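Local coordinates for protein NAD-dependent epimerase/dehydratase (Methanobrevibacter ruminantium, PDB 6DNT) that probably interconverts UDP-N-acetylglucosamine and its C4 epimer with the help of bound NAD, and can also hold the bacterial cell-wall intermediate UDP-N-acetylmuramic acid, at residues A[208-213]-A[333-338]; A[227-232]-A[285-290]. All coordinates share one frame; numbering follows the deposited sequence.

Contact 1 of 2, residues A[208-213]-A[333-338]; sequences FGPRQD and RETVKW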
ATOM      1  N   PHE A 208       2.048  24.990  -5.204  1.00 11.27           N
ATOM      2  CA  PHE A 208       1.909  26.296  -4.575  1.00 11.38           C
ATOM      3  C   PHE A 208       0.794  27.102  -5.226  1.00 11.27           C
ATOM      4  O   PHE A 208       0.375  26.805  -6.336  1.00 11.36           O
ATOM      5  CB  PHE A 208       3.242  27.083  -4.623  1.00 11.42           C
ATOM      6  CG  PHE A 208       3.563  27.631  -5.987  1.00 11.74           C
ATOM      7  CD1 PHE A 208       4.127  26.826  -6.960  1.00 11.79           C
ATOM      8  CD2 PHE A 208       3.289  28.960  -6.296  1.00 11.77           C
ATOM      9  CE1 PHE A 208       4.420  27.321  -8.225  1.00 11.96           C
ATOM     10  CE2 PHE A 208       3.556  29.459  -7.566  1.00 11.93           C
ATOM     11  CZ  PHE A 208       4.125  28.641  -8.530  1.00 12.23           C
ATOM     12  N   GLY A 209       0.336  28.120  -4.511  1.00 11.32           N
ATOM     13  CA  GLY A 209      -0.570  29.110  -5.080  1.00 11.60           C
ATOM     14  C   GLY A 209      -1.572  29.661  -4.103  1.00 11.22           C
ATOM     15  O   GLY A 209      -1.507  29.408  -2.901  1.00 11.29           O
ATOM     16  N   PRO A 210      -2.525  30.449  -4.616  1.00 12.08           N
ATOM     17  CA  PRO A 210      -3.610  30.966  -3.797  1.00 12.38           C
ATOM     18  C   PRO A 210      -4.328  29.870  -2.993  1.00 12.57           C
ATOM     19  O   PRO A 210      -4.560  28.769  -3.512  1.00 12.81           O
ATOM     20  CB  PRO A 210      -4.550  31.586  -4.845  1.00 12.47           C
ATOM     21  CG  PRO A 210      -3.663  31.999  -5.945  1.00 12.82           C
ATOM     22  CD  PRO A 210      -2.627  30.901  -6.015  1.00 12.73           C
ATOM     23  N   ARG A 211      -4.645  30.197  -1.744  1.00 12.50           N
ATOM     24  CA  ARG A 211      -5.417  29.388  -0.795  1.00 13.03           C
ATOM     25  C   ARG A 211      -4.603  28.318  -0.082  1.00 13.18           C
ATOM     26  O   ARG A 211      -5.158  27.561   0.698  1.00 14.12           O
ATOM     27  CB  ARG A 211      -6.651  28.750  -1.449  1.00 13.11           C
ATOM     28  CG  ARG A 211      -7.490  29.730  -2.252  1.00 13.71           C
ATOM     29  CD  ARG A 211      -8.488  29.001  -3.109  1.00 13.80           C
ATOM     30  NE  ARG A 211      -9.148  29.917  -4.021  1.00 14.44           N
ATOM     31  CZ  ARG A 211      -9.871  29.540  -5.064  1.00 15.11           C
ATOM     32  NH1 ARG A 211     -10.045  28.249  -5.339  1.00 14.74           N
ATOM     33  NH2 ARG A 211     -10.449  30.464  -5.828  1.00 16.16           N
ATOM     34  N   GLN A 212      -3.292  28.265  -0.318  1.00 13.33           N
ATOM     35  CA  GLN A 212      -2.442  27.328   0.407  1.00 13.37           C
ATOM     36  C   GLN A 212      -2.262  27.787   1.842  1.00 14.43           C
ATOM     37  O   GLN A 212      -2.120  28.984   2.099  1.00 15.72           O
ATOM     38  CB  GLN A 212      -1.100  27.213  -0.284  1.00 12.84           C
ATOM     39  CG  GLN A 212      -0.231  26.086   0.234  1.00 12.66           C
ATOM     40  CD  GLN A 212       0.959  25.832  -0.659  1.00 12.77           C
ATOM     41  OE1 GLN A 212       1.441  26.734  -1.353  1.00 13.06           O
ATOM     42  NE2 GLN A 212       1.410  24.592  -0.695  1.00 12.72           N
ATOM     43  N   ASP A 213      -2.254  26.845   2.772  1.00 14.71           N
ATOM     44  CA  ASP A 213      -2.119  27.171   4.190  1.00 16.54           C
ATOM     45  C   ASP A 213      -0.738  27.718   4.516  1.00 17.15           C
ATOM     46  O   ASP A 213       0.243  27.185   4.039  1.00 15.61           O
ATOM     47  CB  ASP A 213      -2.366  25.940   5.053  1.00 18.26           C
ATOM     48  CG  ASP A 213      -2.097  26.209   6.502  1.00 20.41           C
ATOM     49  OD1 ASP A 213      -2.763  27.112   7.063  1.00 21.44           O
ATOM     50  OD2 ASP A 213      -1.177  25.580   7.068  1.00 21.51           O
ATOM     51  N   ARG A 333       3.286  36.227  -8.419  1.00 19.54           N
ATOM     52  CA  ARG A 333       2.569  37.501  -8.253  1.00 20.57           C
ATOM     53  C   ARG A 333       1.095  37.283  -7.900  1.00 19.79           C
ATOM     54  O   ARG A 333       0.566  37.912  -7.000  1.00 19.83           O
ATOM     55  CB  ARG A 333       2.739  38.397  -9.492  1.00 22.86           C
ATOM     56  CG  ARG A 333       4.137  38.991  -9.580  1.00 25.82           C
ATOM     57  CD  ARG A 333       4.331  39.933 -10.762  1.00 28.53           C
ATOM     58  NE  ARG A 333       5.736  40.340 -10.858  1.00 31.11           N
ATOM     59  CZ  ARG A 333       6.343  41.226 -10.056  1.00 30.99           C
ATOM     60  NH1 ARG A 333       5.689  41.846  -9.073  1.00 30.32           N
ATOM     61  NH2 ARG A 333       7.634  41.489 -10.236  1.00 31.31           N
ATOM     62  N   GLU A 334       0.459  36.336  -8.578  1.00 19.42           N
ATOM     63  CA  GLU A 334      -0.926  35.967  -8.281  1.00 20.18           C
ATOM     64  C   GLU A 334      -1.082  35.411  -6.861  1.00 17.98           C
ATOM     65  O   GLU A 334      -2.045  35.704  -6.172  1.00 17.57           O
ATOM     66  CB  GLU A 334      -1.409  34.948  -9.327  1.00 22.75           C
ATOM     67  CG  GLU A 334      -2.909  34.796  -9.441  1.00 26.03           C
ATOM     68  CD  GLU A 334      -3.327  34.189 -10.778  1.00 28.61           C
ATOM     69  OE1 GLU A 334      -3.617  34.972 -11.716  1.00 32.85           O
ATOM     70  OE2 GLU A 334      -3.343  32.943 -10.912  1.00 27.19           O
ATOM     71  N   THR A 335      -0.106  34.617  -6.424  1.00 16.57           N
ATOM     72  CA  THR A 335      -0.092  34.062  -5.074  1.00 15.82           C
ATOM     73  C   THR A 335       0.060  35.160  -4.017  1.00 16.33           C
ATOM     74  O   THR A 335      -0.674  35.198  -3.034  1.00 16.84           O
ATOM     75  CB  THR A 335       1.035  33.013  -4.958  1.00 15.27           C
ATOM     76  OG1 THR A 335       0.848  32.026  -5.976  1.00 14.64           O
ATOM     77  CG2 THR A 335       1.063  32.359  -3.594  1.00 15.06           C
ATOM     78  N   VAL A 336       1.008  36.069  -4.243  1.00 17.21           N
ATOM     79  CA  VAL A 336       1.226  37.202  -3.344  1.00 17.95           C
ATOM     80  C   VAL A 336      -0.041  38.056  -3.234  1.00 18.80           C
ATOM     81  O   VAL A 336      -0.462  38.404  -2.133  1.00 18.54           O
ATOM     82  CB  VAL A 336       2.427  38.055  -3.815  1.00 18.40           C
ATOM     83  CG1 VAL A 336       2.461  39.408  -3.107  1.00 19.26           C
ATOM     84  CG2 VAL A 336       3.725  37.304  -3.567  1.00 18.26           C
ATOM     85  N   LYS A 337      -0.651  38.366  -4.373  1.00 20.52           N
ATOM     86  CA  LYS A 337      -1.880  39.172  -4.370  1.00 22.18           C
ATOM     87  C   LYS A 337      -2.988  38.493  -3.570  1.00 21.68           C
ATOM     88  O   LYS A 337      -3.697  39.150  -2.802  1.00 21.76           O
ATOM     89  CB  LYS A 337      -2.339  39.533  -5.797  1.00 23.87           C
ATOM     90  CG  LYS A 337      -1.390  40.481  -6.527  1.00 25.91           C
ATOM     91  CD  LYS A 337      -1.800  40.841  -7.948  1.00 27.04           C
ATOM     92  CE  LYS A 337      -0.649  41.433  -8.741  1.00 27.82           C
ATOM     93  NZ  LYS A 337      -1.059  41.757 -10.134  1.00 29.09           N
ATOM     94  N   TRP A 338      -3.096  37.169  -3.685  1.00 20.14           N
ATOM     95  CA  TRP A 338      -4.008  36.439  -2.840  1.00 20.51           C
ATOM     96  C   TRP A 338      -3.701  36.603  -1.333  1.00 19.77           C
ATOM     97  O   TRP A 338      -4.600  36.949  -0.547  1.00 20.72           O
ATOM     98  CB  TRP A 338      -4.083  34.956  -3.242  1.00 20.96           C
ATOM     99  CG  TRP A 338      -5.160  34.338  -2.521  1.00 21.01           C
ATOM    100  CD1 TRP A 338      -6.487  34.333  -2.870  1.00 21.70           C
ATOM    101  CD2 TRP A 338      -5.071  33.695  -1.264  1.00 20.31           C
ATOM    102  NE1 TRP A 338      -7.220  33.698  -1.911  1.00 20.88           N
ATOM    103  CE2 TRP A 338      -6.376  33.294  -0.912  1.00 20.51           C
ATOM    104  CE3 TRP A 338      -4.011  33.399  -0.396  1.00 19.83           C
ATOM    105  CZ2 TRP A 338      -6.654  32.622   0.266  1.00 20.68           C
ATOM    106  CZ3 TRP A 338      -4.288  32.729   0.768  1.00 20.09           C
ATOM    107  CH2 TRP A 338      -5.605  32.347   1.095  1.00 21.12           C
TER

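Contact 2 of 2, residues A[227-232]-A[285-290]; sequences SAILNG and IISDVL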
ATOM      1  N   SER A 227       4.168  34.974   3.619  0.50 13.65           N
ATOM      2  CA  SER A 227       3.504  35.415   4.838  0.50 13.97           C
ATOM      3  C   SER A 227       4.476  36.179   5.731  0.50 14.11           C
ATOM      4  O   SER A 227       4.166  37.281   6.174  0.50 13.60           O
ATOM      5  CB  SER A 227       2.892  34.234   5.589  0.50 14.07           C
ATOM      6  OG  SER A 227       2.096  34.682   6.672  0.50 14.03           O
ATOM      7  N   ALA A 228       5.673  35.621   5.927  1.00 14.18           N
ATOM      8  CA  ALA A 228       6.693  36.266   6.763  1.00 14.28           C
ATOM      9  C   ALA A 228       6.985  37.682   6.264  1.00 13.75           C
ATOM     10  O   ALA A 228       6.899  38.640   7.038  1.00 13.76           O
ATOM     11  CB  ALA A 228       7.960  35.440   6.798  1.00 14.60           C
ATOM     12  N   ILE A 229       7.278  37.801   4.980  1.00 13.75           N
ATOM     13  CA  ILE A 229       7.651  39.082   4.385  1.00 14.91           C
ATOM     14  C   ILE A 229       6.489  40.071   4.511  1.00 15.45           C
ATOM     15  O   ILE A 229       6.696  41.219   4.912  1.00 15.37           O
ATOM     16  CB  ILE A 229       8.140  38.929   2.935  1.00 15.26           C
ATOM     17  CG1 ILE A 229       9.491  38.204   2.890  1.00 15.86           C
ATOM     18  CG2 ILE A 229       8.243  40.282   2.233  1.00 15.70           C
ATOM     19  CD1 ILE A 229       9.864  37.693   1.515  1.00 17.02           C
ATOM     20  N   LEU A 230       5.263  39.623   4.242  1.00 16.02           N
ATOM     21  CA  LEU A 230       4.096  40.518   4.384  1.00 16.95           C
ATOM     22  C   LEU A 230       3.830  40.975   5.808  1.00 18.20           C
ATOM     23  O   LEU A 230       3.309  42.090   6.020  1.00 19.41           O
ATOM     24  CB  LEU A 230       2.828  39.857   3.815  1.00 16.39           C
ATOM     25  CG  LEU A 230       2.785  39.689   2.302  1.00 16.69           C
ATOM     26  CD1 LEU A 230       1.557  38.872   1.908  1.00 17.08           C
ATOM     27  CD2 LEU A 230       2.799  41.010   1.551  1.00 17.25           C
ATOM     28  N   ASN A 231       4.179  40.133   6.779  1.00 18.71           N
ATOM     29  CA  ASN A 231       4.075  40.463   8.190  1.00 19.85           C
ATOM     30  C   ASN A 231       5.299  41.202   8.739  1.00 18.99           C
ATOM     31  O   ASN A 231       5.342  41.478   9.931  1.00 19.65           O
ATOM     32  CB  ASN A 231       3.849  39.202   9.024  1.00 22.12           C
ATOM     33  CG  ASN A 231       2.420  38.694   8.951  1.00 25.35           C
ATOM     34  OD1 ASN A 231       1.451  39.475   8.951  1.00 27.72           O
ATOM     35  ND2 ASN A 231       2.274  37.382   8.944  1.00 28.64           N
ATOM     36  N   GLY A 232       6.270  41.513   7.883  1.00 18.26           N
ATOM     37  CA  GLY A 232       7.456  42.272   8.276  1.00 18.52           C
ATOM     38  C   GLY A 232       8.442  41.480   9.112  1.00 18.65           C
ATOM     39  O   GLY A 232       9.153  42.058   9.942  1.00 19.07           O
ATOM     40  N   ILE A 285      13.781  35.322  -5.542  1.00 15.19           N
ATOM     41  CA  ILE A 285      12.704  35.647  -6.467  1.00 14.99           C
ATOM     42  C   ILE A 285      11.504  36.235  -5.732  1.00 14.46           C
ATOM     43  O   ILE A 285      10.957  37.244  -6.162  1.00 15.37           O
ATOM     44  CB  ILE A 285      12.286  34.431  -7.318  1.00 14.64           C
ATOM     45  CG1 ILE A 285      13.419  34.034  -8.255  1.00 15.07           C
ATOM     46  CG2 ILE A 285      11.033  34.746  -8.119  1.00 14.79           C
ATOM     47  CD1 ILE A 285      13.211  32.686  -8.922  1.00 15.53           C
ATOM     48  N   ILE A 286      11.094  35.611  -4.628  1.00 14.31           N
ATOM     49  CA  ILE A 286       9.967  36.114  -3.839  1.00 14.50           C
ATOM     50  C   ILE A 286      10.283  37.503  -3.257  1.00 15.24           C
ATOM     51  O   ILE A 286       9.421  38.392  -3.274  1.00 14.79           O
ATOM     52  CB  ILE A 286       9.542  35.111  -2.740  1.00 15.25           C
ATOM     53  CG1 ILE A 286       8.860  33.910  -3.410  1.00 14.96           C
ATOM     54  CG2 ILE A 286       8.603  35.767  -1.727  1.00 14.93           C
ATOM     55  CD1 ILE A 286       8.483  32.794  -2.455  1.00 15.42           C
ATOM     56  N   SER A 287      11.506  37.689  -2.761  1.00 15.37           N
ATOM     57  CA  SER A 287      11.928  39.006  -2.263  1.00 16.06           C
ATOM     58  C   SER A 287      11.882  40.068  -3.357  1.00 16.91           C
ATOM     59  O   SER A 287      11.458  41.190  -3.090  1.00 16.80           O
ATOM     60  CB  SER A 287      13.318  38.936  -1.639  1.00 16.16           C
ATOM     61  OG  SER A 287      13.283  38.115  -0.488  1.00 17.35           O
ATOM     62  N   ASP A 288      12.286  39.714  -4.572  1.00 17.57           N
ATOM     63  CA  ASP A 288      12.197  40.638  -5.714  1.00 19.39           C
ATOM     64  C   ASP A 288      10.760  40.997  -6.047  1.00 19.36           C
ATOM     65  O   ASP A 288      10.431  42.183  -6.210  1.00 19.48           O
ATOM     66  CB  ASP A 288      12.885  40.062  -6.953  1.00 21.97           C
ATOM     67  CG  ASP A 288      14.400  40.038  -6.829  0.80 24.16           C
ATOM     68  OD1 ASP A 288      14.950  40.755  -5.964  0.80 29.00           O
ATOM     69  OD2 ASP A 288      15.051  39.307  -7.609  0.80 28.29           O
ATOM     70  N   VAL A 289       9.891  39.988  -6.115  1.00 19.03           N
ATOM     71  CA  VAL A 289       8.467  40.210  -6.371  1.00 19.77           C
ATOM     72  C   VAL A 289       7.857  41.157  -5.321  1.00 19.57           C
ATOM     73  O   VAL A 289       7.088  42.049  -5.668  1.00 20.25           O
ATOM     74  CB  VAL A 289       7.678  38.870  -6.453  1.00 19.96           C
ATOM     75  CG1 VAL A 289       6.174  39.086  -6.353  1.00 20.97           C
ATOM     76  CG2 VAL A 289       8.020  38.142  -7.736  1.00 20.84           C
ATOM     77  N   LEU A 290       8.211  40.966  -4.055  1.00 18.78           N
ATOM     78  CA  LEU A 290       7.699  41.777  -2.952  1.00 18.84           C
ATOM     79  C   LEU A 290       8.492  43.075  -2.699  1.00 18.78           C
ATOM     80  O   LEU A 290       8.141  43.822  -1.788  1.00 19.09           O
ATOM     81  CB  LEU A 290       7.626  40.934  -1.667  1.00 19.34           C
ATOM     82  CG  LEU A 290       6.430  39.968  -1.629  1.00 20.01           C
ATOM     83  CD1 LEU A 290       6.636  38.841  -0.626  1.00 19.87           C
ATOM     84  CD2 LEU A 290       5.153  40.728  -1.315  1.00 20.86           C
TER

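Contact 1 of 2, residues A[208-213]-A[333-338]
Pro-210 and the backbone of Arg-211 lie over one face of the Trp-338 indole, where a type II beta turn from Gly-209 to Gln-212 meets the C-terminal helix 328-341. The turn directly follows strand 199-208 of the Rossmann-type sheet in this epimerase of the extended short-chain dehydrogenase family. Pro-210 covers the five-membered ring: its CB forms a CH-pi contact 4.0 Å from that ring's centroid, 27° off the normal. Farther along the same face, Arg-211 N stands 3.3 Å above the indole plane, and Arg-211 CA comes within 3.5 Å of Trp-338 CH2. With Trp-338 CG anti to the backbone N (chi1 -171°), the indole reaches away from its helix and beneath the turn. The Arg-211 side chain crosses the indole at about a right angle. Its CG lies 3.9 Å from Trp-338 CZ2, and from there the extended chain carries the guanidinium on to a salt bridge with Asp-54 and a hydrogen bond to Ser-50, its plane turned 69° from the indole. One helical turn back, Thr-335 packs against Gly-209 and the Pro-210 ring, while its hydroxyl is hydrogen-bonded to Gln-331 O within the helix. Gly-209 has a positive phi, with a backbone shape that calls for glycine. Gln-212, at the end of the turn, touches the bound UDP-N-acetylmuramic acid, so the loop that rests on the helix also borders the sugar-nucleotide pocket. Phe-208 presents its ring edge to Thr-335, with CD2 3.9 Å from Thr-335 OG1.

Contact 2 of 2, residues A[227-232]-A[285-290]
Ile-229 and Leu-290 form the close part of this helix-to-helix contact, a mainly apolar meeting of the C-terminal ends of helices 221-230 and 279-289. Ile-229 CG2, anti to its own backbone N, comes 3.6 Å from Leu-290 CD1, and the same methyl lies 4.0 Å from Leu-290 CB. One Ile-229 branch is thus set against both the root and a tip of the leucine. The other branch points a different way: with CG1 beside the backbone N (chi1 -69°), the extended chain carries CD1 past Leu-290 to the preceding turn of the partner helix. The fit is looser there, since Ile-229 CD1 is 4.0 Å from Ile-286 CG2. Ser-287 OG also borders this methyl, but its hydrogen bond goes back to Phe-283 O in its own helix, which satisfies the hydroxyl in an apolar setting. Leu-230 approaches Leu-290 at about a right angle and meets it methyl to methyl, CD2 to CD2 at 3.7 Å, both residues being partly exposed. Beyond it lies the exposed side of the contact: Asn-231 and Gly-232 are exposed, and Gly-232, with positive phi, closes helix 221-230 in a Schellman motif, its N bonded to Ile-229 O. Helix 328-341 completes the cluster, with Phe-339 and Ile-340 touching Leu-230, while Phe-225 and Ile-226, earlier in helix 221-230, pack on Ile-286.

From the N terminus, the chain first builds most of the NAD-binding sheet and reaches 208-213 as it leaves strand 199-208. Contact 1 opens here and closes only near the C terminus, when helix 328-341 returns to the turn. Within this long loop, contact 2 closes a shorter one, joining helix 221-230 to helix 279-289 across 52 intervening residues, so the two nest without crossing. Their centres are 12 Å apart, and helix 328-341 bridges them: Val-336 CG1 lies 3.5 Å from Leu-290 CD2. Together they tie the C-terminal end of strand 199-208 in the nucleotide-binding sheet to helices 221-230, 279-289 and 328-341.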